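Long-range contact in alpha-ketoglutarate-dependent 2,4-dichlorophenoxyacetate dioxygenase (Bradyrhizobium diazoefficiens, PDB 5BKE), which probably acts as an iron- and 2-oxoglutarate-dependent dioxygenase of the TfdA family, linked to aryloxyalkanoate herbicide degradation: residues I162-M172 with K188-V199. Residues are numbered along the deposited sequence; the frame is centred on the assembly and turned at random.
Sequences IEDLVCEHSLM and KQMFKPVLQRLV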
ATOM      1  N   ILE C 162      29.921   8.660  -1.937  1.00 29.87           N
ATOM      2  CA  ILE C 162      30.573   9.332  -0.806  1.00 29.89           C
ATOM      3  C   ILE C 162      30.850   8.460   0.435  1.00 30.18           C
ATOM      4  O   ILE C 162      31.651   8.841   1.289  1.00 29.94           O
ATOM      5  CB  ILE C 162      29.828  10.642  -0.409  1.00 29.36           C
ATOM      6  CG1 ILE C 162      28.428  10.345   0.159  1.00 28.35           C
ATOM      7  CG2 ILE C 162      29.794  11.618  -1.594  1.00 27.87           C
ATOM      8  CD1 ILE C 162      27.727  11.542   0.763  1.00 27.38           C
ATOM      9  N   GLU C 163      30.214   7.286   0.508  1.00 30.96           N
ATOM     10  CA  GLU C 163      30.185   6.456   1.727  1.00 31.02           C
ATOM     11  C   GLU C 163      31.533   6.277   2.447  1.00 29.61           C
ATOM     12  O   GLU C 163      31.608   6.457   3.665  1.00 28.08           O
ATOM     13  CB  GLU C 163      29.496   5.098   1.449  1.00 31.83           C
ATOM     14  CG  GLU C 163      29.435   4.102   2.617  1.00 32.73           C
ATOM     15  CD  GLU C 163      28.597   4.565   3.811  1.00 35.77           C
ATOM     16  OE1 GLU C 163      27.540   5.206   3.619  1.00 35.61           O
ATOM     17  OE2 GLU C 163      28.989   4.272   4.967  1.00 38.05           O
ATOM     18  N   ASP C 164      32.583   5.948   1.695  1.00 30.55           N
ATOM     19  CA  ASP C 164      33.890   5.621   2.287  1.00 31.05           C
ATOM     20  C   ASP C 164      34.950   6.705   2.091  1.00 30.61           C
ATOM     21  O   ASP C 164      36.112   6.511   2.457  1.00 31.02           O
ATOM     22  CB  ASP C 164      34.398   4.267   1.772  1.00 34.06           C
ATOM     23  CG  ASP C 164      33.479   3.111   2.160  1.00 37.16           C
ATOM     24  OD1 ASP C 164      33.354   2.817   3.366  1.00 38.23           O
ATOM     25  OD2 ASP C 164      32.872   2.500   1.258  1.00 40.84           O
ATOM     26  N   LEU C 165      34.546   7.848   1.542  1.00 28.64           N
ATOM     27  CA  LEU C 165      35.474   8.954   1.307  1.00 27.75           C
ATOM     28  C   LEU C 165      36.013   9.597   2.597  1.00 27.12           C
ATOM     29  O   LEU C 165      35.311   9.689   3.615  1.00 27.15           O
ATOM     30  CB  LEU C 165      34.852   9.994   0.369  1.00 27.41           C
ATOM     31  CG  LEU C 165      34.514   9.548  -1.065  1.00 26.95           C
ATOM     32  CD1 LEU C 165      33.975  10.726  -1.872  1.00 26.79           C
ATOM     33  CD2 LEU C 165      35.697   8.899  -1.779  1.00 24.61           C
ATOM     34  N   VAL C 166      37.279   9.999   2.543  1.00 26.41           N
ATOM     35  CA  VAL C 166      37.964  10.620   3.675  1.00 26.33           C
ATOM     36  C   VAL C 166      38.448  12.019   3.267  1.00 26.70           C
ATOM     37  O   VAL C 166      39.030  12.197   2.185  1.00 25.42           O
ATOM     38  CB  VAL C 166      39.130   9.724   4.195  1.00 25.89           C
ATOM     39  CG1 VAL C 166      39.935  10.410   5.287  1.00 24.89           C
ATOM     40  CG2 VAL C 166      38.600   8.399   4.740  1.00 25.80           C
ATOM     41  N   CYS C 167      38.200  12.999   4.142  1.00 27.05           N
ATOM     42  CA  CYS C 167      38.659  14.386   3.946  1.00 27.04           C
ATOM     43  C   CYS C 167      39.853  14.727   4.840  1.00 26.92           C
ATOM     44  O   CYS C 167      39.963  14.223   5.956  1.00 27.08           O
ATOM     45  CB  CYS C 167      37.523  15.376   4.223  1.00 27.25           C
ATOM     46  SG  CYS C 167      36.009  15.152   3.254  1.00 28.16           S
ATOM     47  N   GLU C 168      40.728  15.596   4.340  1.00 27.92           N
ATOM     48  CA  GLU C 168      41.819  16.178   5.122  1.00 28.43           C
ATOM     49  C   GLU C 168      41.405  17.551   5.649  1.00 26.55           C
ATOM     50  O   GLU C 168      41.118  18.463   4.869  1.00 24.96           O
ATOM     51  CB  GLU C 168      43.102  16.280   4.286  1.00 32.06           C
ATOM     52  CG  GLU C 168      43.617  14.929   3.816  1.00 38.28           C
ATOM     53  CD  GLU C 168      45.042  14.937   3.271  1.00 43.25           C
ATOM     54  OE1 GLU C 168      45.794  15.923   3.482  1.00 46.57           O
ATOM     55  OE2 GLU C 168      45.410  13.919   2.637  1.00 44.67           O
ATOM     56  N   HIS C 169      41.351  17.677   6.972  1.00 25.89           N
ATOM     57  CA  HIS C 169      40.945  18.920   7.620  1.00 26.86           C
ATOM     58  C   HIS C 169      42.153  19.639   8.229  1.00 27.99           C
ATOM     59  O   HIS C 169      42.966  19.022   8.932  1.00 28.38           O
ATOM     60  CB  HIS C 169      39.962  18.659   8.752  1.00 25.64           C
ATOM     61  CG  HIS C 169      38.618  18.159   8.320  1.00 26.89           C
ATOM     62  ND1 HIS C 169      37.455  18.856   8.575  1.00 25.88           N
ATOM     63  CD2 HIS C 169      38.241  17.007   7.712  1.00 26.03           C
ATOM     64  CE1 HIS C 169      36.422  18.160   8.131  1.00 26.85           C
ATOM     65  NE2 HIS C 169      36.871  17.030   7.612  1.00 26.63           N
ATOM     66  N   SER C 170      42.238  20.943   7.974  1.00 28.45           N
ATOM     67  CA  SER C 170      43.251  21.814   8.556  1.00 29.52           C
ATOM     68  C   SER C 170      42.752  23.255   8.610  1.00 30.07           C
ATOM     69  O   SER C 170      42.086  23.723   7.673  1.00 28.21           O
ATOM     70  CB  SER C 170      44.534  21.763   7.722  1.00 29.86           C
ATOM     71  OG  SER C 170      45.485  22.697   8.195  1.00 30.53           O
ATOM     72  N   LEU C 171      43.114  23.962   9.684  1.00 30.52           N
ATOM     73  CA  LEU C 171      42.924  25.421   9.761  1.00 31.17           C
ATOM     74  C   LEU C 171      43.568  26.171   8.596  1.00 32.30           C
ATOM     75  O   LEU C 171      43.092  27.238   8.207  1.00 32.98           O
ATOM     76  CB  LEU C 171      43.410  25.987  11.096  1.00 32.00           C
ATOM     77  CG  LEU C 171      42.434  25.843  12.268  1.00 32.60           C
ATOM     78  CD1 LEU C 171      43.153  25.901  13.608  1.00 32.62           C
ATOM     79  CD2 LEU C 171      41.312  26.873  12.210  1.00 32.49           C
ATOM     80  N   MET C 172      44.617  25.590   8.017  1.00 33.07           N
ATOM     81  CA  MET C 172      45.282  26.163   6.842  1.00 33.83           C
ATOM     82  C   MET C 172      44.406  26.150   5.580  1.00 33.03           C
ATOM     83  O   MET C 172      44.578  26.995   4.695  1.00 32.58           O
ATOM     84  CB  MET C 172      46.615  25.456   6.572  1.00 36.32           C
ATOM     85  CG  MET C 172      47.633  25.541   7.707  1.00 39.55           C
ATOM     86  SD  MET C 172      49.296  24.967   7.254  1.00 43.40           S
ATOM     87  CE  MET C 172      49.116  23.182   7.259  1.00 40.43           C
ATOM     88  N   LYS C 188      52.633  25.504  10.810  1.00 58.83           N
ATOM     89  CA  LYS C 188      52.550  24.433   9.802  1.00 57.03           C
ATOM     90  C   LYS C 188      52.589  23.033  10.420  1.00 56.00           C
ATOM     91  O   LYS C 188      52.054  22.074   9.849  1.00 56.69           O
ATOM     92  CB  LYS C 188      53.672  24.565   8.773  1.00 55.88           C
ATOM     93  CG  LYS C 188      53.424  25.623   7.714  1.00 57.94           C
ATOM     94  CD  LYS C 188      54.358  25.468   6.520  1.00 59.67           C
ATOM     95  CE  LYS C 188      53.763  24.574   5.437  1.00 60.30           C
ATOM     96  NZ  LYS C 188      54.581  24.596   4.191  1.00 60.92           N
ATOM     97  N   GLN C 189      53.230  22.930  11.582  1.00 52.26           N
ATOM     98  CA  GLN C 189      53.290  21.689  12.335  1.00 51.36           C
ATOM     99  C   GLN C 189      52.103  21.579  13.291  1.00 50.88           C
ATOM    100  O   GLN C 189      51.557  20.491  13.476  1.00 50.39           O
ATOM    101  CB  GLN C 189      54.630  21.561  13.082  1.00 52.15           C
ATOM    102  CG  GLN C 189      55.870  21.488  12.181  1.00 52.35           C
ATOM    103  CD  GLN C 189      55.894  20.259  11.274  1.00 53.83           C
ATOM    104  OE1 GLN C 189      55.735  19.123  11.731  1.00 53.49           O
ATOM    105  NE2 GLN C 189      56.109  20.484   9.977  1.00 50.73           N
ATOM    106  N   MET C 190      51.709  22.709  13.884  1.00 52.24           N
ATOM    107  CA  MET C 190      50.542  22.787  14.784  1.00 52.48           C
ATOM    108  C   MET C 190      49.221  22.552  14.043  1.00 48.57           C
ATOM    109  O   MET C 190      48.287  21.979  14.614  1.00 47.30           O
ATOM    110  CB  MET C 190      50.496  24.146  15.489  1.00 55.83           C
ATOM    111  CG  MET C 190      49.865  24.129  16.871  1.00 59.98           C
ATOM    112  SD  MET C 190      49.889  25.762  17.649  1.00 66.40           S
ATOM    113  CE  MET C 190      51.549  25.783  18.326  1.00 66.36           C
ATOM    114  N   PHE C 191      49.161  22.996  12.782  1.00 44.40           N
ATOM    115  CA  PHE C 191      47.958  22.865  11.939  1.00 41.55           C
ATOM    116  C   PHE C 191      48.088  21.762  10.882  1.00 40.77           C
ATOM    117  O   PHE C 191      47.456  21.826   9.826  1.00 41.65           O
ATOM    118  CB  PHE C 191      47.588  24.198  11.261  1.00 37.77           C
ATOM    119  CG  PHE C 191      47.451  25.369  12.201  1.00 36.17           C
ATOM    120  CD1 PHE C 191      46.907  25.224  13.489  1.00 35.79           C
ATOM    121  CD2 PHE C 191      47.832  26.644  11.773  1.00 35.30           C
ATOM    122  CE1 PHE C 191      46.789  26.323  14.338  1.00 35.98           C
ATOM    123  CE2 PHE C 191      47.704  27.748  12.614  1.00 36.22           C
ATOM    124  CZ  PHE C 191      47.179  27.588  13.897  1.00 35.81           C
ATOM    125  N   LYS C 192      48.904  20.752  11.181  1.00 39.93           N
ATOM    126  CA  LYS C 192      49.101  19.597  10.306  1.00 37.69           C
ATOM    127  C   LYS C 192      47.744  18.903  10.064  1.00 33.77           C
ATOM    128  O   LYS C 192      47.044  18.600  11.034  1.00 30.99           O
ATOM    129  CB  LYS C 192      50.107  18.646  10.966  1.00 39.99           C
ATOM    130  CG  LYS C 192      50.516  17.428  10.158  1.00 44.38           C
ATOM    131  CD  LYS C 192      51.257  16.455  11.070  1.00 47.93           C
ATOM    132  CE  LYS C 192      51.030  15.005  10.666  1.00 49.57           C
ATOM    133  NZ  LYS C 192      51.813  14.618   9.459  1.00 51.20           N
ATOM    134  N   PRO C 193      47.371  18.681   8.781  1.00 31.31           N
ATOM    135  CA  PRO C 193      46.079  18.091   8.381  1.00 31.35           C
ATOM    136  C   PRO C 193      45.746  16.749   9.042  1.00 31.20           C
ATOM    137  O   PRO C 193      46.633  15.904   9.191  1.00 31.39           O
ATOM    138  CB  PRO C 193      46.231  17.912   6.874  1.00 31.17           C
ATOM    139  CG  PRO C 193      47.145  19.014   6.481  1.00 32.52           C
ATOM    140  CD  PRO C 193      48.147  19.096   7.599  1.00 32.38           C
ATOM    141  N   VAL C 194      44.483  16.592   9.455  1.00 28.62           N
ATOM    142  CA  VAL C 194      43.960  15.337  10.000  1.00 27.66           C
ATOM    143  C   VAL C 194      42.890  14.727   9.083  1.00 27.77           C
ATOM    144  O   VAL C 194      42.268  15.430   8.269  1.00 27.15           O
ATOM    145  CB  VAL C 194      43.414  15.471  11.451  1.00 28.19           C
ATOM    146  CG1 VAL C 194      44.457  16.077  12.384  1.00 27.66           C
ATOM    147  CG2 VAL C 194      42.109  16.256  11.490  1.00 27.75           C
ATOM    148  N   LEU C 195      42.700  13.418   9.217  1.00 27.64           N
ATOM    149  CA  LEU C 195      41.729  12.677   8.413  1.00 28.36           C
ATOM    150  C   LEU C 195      40.402  12.584   9.146  1.00 28.18           C
ATOM    151  O   LEU C 195      40.377  12.399  10.364  1.00 29.16           O
ATOM    152  CB  LEU C 195      42.248  11.270   8.061  1.00 28.68           C
ATOM    153  CG  LEU C 195      43.564  11.119   7.263  1.00 30.05           C
ATOM    154  CD1 LEU C 195      43.889   9.647   7.024  1.00 29.83           C
ATOM    155  CD2 LEU C 195      43.562  11.887   5.947  1.00 28.20           C
ATOM    156  N   GLN C 196      39.308  12.760   8.401  1.00 27.03           N
ATOM    157  CA  GLN C 196      37.946  12.574   8.908  1.00 26.70           C
ATOM    158  C   GLN C 196      37.100  11.966   7.811  1.00 26.09           C
ATOM    159  O   GLN C 196      37.262  12.307   6.636  1.00 26.93           O
ATOM    160  CB  GLN C 196      37.286  13.897   9.353  1.00 26.62           C
ATOM    161  CG  GLN C 196      38.070  14.773  10.334  1.00 26.70           C
ATOM    162  CD  GLN C 196      37.964  14.348  11.799  1.00 25.86           C
ATOM    163  OE1 GLN C 196      37.303  13.370  12.143  1.00 26.03           O
ATOM    164  NE2 GLN C 196      38.616  15.104  12.668  1.00 24.46           N
ATOM    165  N   ARG C 197      36.193  11.076   8.200  1.00 26.71           N
ATOM    166  CA  ARG C 197      35.166  10.541   7.295  1.00 27.36           C
ATOM    167  C   ARG C 197      34.272  11.668   6.779  1.00 26.23           C
ATOM    168  O   ARG C 197      33.925  12.577   7.541  1.00 25.97           O
ATOM    169  CB  ARG C 197      34.288   9.522   8.020  1.00 28.20           C
ATOM    170  CG  ARG C 197      34.979   8.235   8.447  1.00 31.83           C
ATOM    171  CD  ARG C 197      35.205   7.271   7.289  1.00 33.52           C
ATOM    172  NE  ARG C 197      33.965   6.856   6.621  1.00 34.18           N
ATOM    173  CZ  ARG C 197      33.182   5.860   7.024  1.00 35.03           C
ATOM    174  NH1 ARG C 197      33.492   5.168   8.109  1.00 35.97           N
ATOM    175  NH2 ARG C 197      32.077   5.561   6.345  1.00 34.11           N
ATOM    176  N   LEU C 198      33.919  11.599   5.494  1.00 25.05           N
ATOM    177  CA  LEU C 198      32.931  12.493   4.900  1.00 24.43           C
ATOM    178  C   LEU C 198      31.532  12.155   5.401  1.00 24.29           C
ATOM    179  O   LEU C 198      30.686  13.038   5.546  1.00 23.99           O
ATOM    180  CB  LEU C 198      32.992  12.423   3.368  1.00 25.23           C
ATOM    181  CG  LEU C 198      32.109  13.341   2.503  1.00 26.42           C
ATOM    182  CD1 LEU C 198      32.277  14.819   2.846  1.00 26.42           C
ATOM    183  CD2 LEU C 198      32.370  13.112   1.014  1.00 26.15           C
ATOM    184  N   VAL C 199      31.295  10.872   5.662  1.00 24.44           N
ATOM    185  CA  VAL C 199      30.004  10.400   6.161  1.00 24.20           C
ATOM    186  C   VAL C 199      30.198   9.806   7.550  1.00 24.47           C
ATOM    187  O   VAL C 199      30.984   8.859   7.734  1.00 25.08           O
ATOM    188  CB  VAL C 199      29.355   9.372   5.206  1.00 23.94           C
ATOM    189  CG1 VAL C 199      28.009   8.895   5.754  1.00 23.95           C
ATOM    190  CG2 VAL C 199      29.180   9.971   3.815  1.00 22.92           C
TER
HETATM  191  O   HOH W   1      33.002   8.552   4.743  1.00 33.12           O
HETATM  192  O   HOH W   2      31.200   2.615   5.319  1.00 45.62           O
HETATM  193  O   HOH W   3      34.856  15.066   6.770  1.00 20.93           O
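A chi1 of 174° turns the Ser170 hydroxyl away from its own N and onto Phe191 O, and two bends in the Arg197 chain, at chi2 and chi3, swing its guanidinium back to Glu163. The serine hydroxyl donates to Phe191 O at 2.7 Å, in the carbonyl plane, while OG accepts from Met172 N as the N-cap of helix 171-176. Replacing this serine by alanine would remove OG, and Phe191 O and Met172 N would probably lose these partners, untying the helix start from the turn that follows helix 187-190. Beside this bond, Met172 CE packs 3.3 Å from Phe191 O, and Leu171 CD1 meets ring atom CE1 of Phe191 at 3.7 Å. Next to this turn, strands 166-169 and 194-197 pair antiparallel, their axes 142° apart, as the central two of a four-stranded sheet. Cys167 faces Gln196, and His169 faces Val194, as hydrogen-bonded pairs, with His169 N to Val194 O at 2.8 Å. All four side chains share one face of the sheet, and there Gln196 CG lies over the His169 imidazole, 3.9 Å from its centroid, a CH-pi contact; ND1 hydrogen-bonds Ser119 OG and NE2 meets a water that donates to Arg197 O, fixing the ring's rotation. Leu198 CD1 packs on Cys167 SG at 3.8 Å, where helix 224-238 touches both. At the other end of the pairing, Arg197 NH2 donates to Glu163 O (2.9 Å), which lies near the guanidinium plane; its salt bridge to Glu163 OE2 is long, and OE1 pairs instead with Lys208. A second water bridges Arg197 NE, Val199 N and the carbonyls of Glu163 and Leu165.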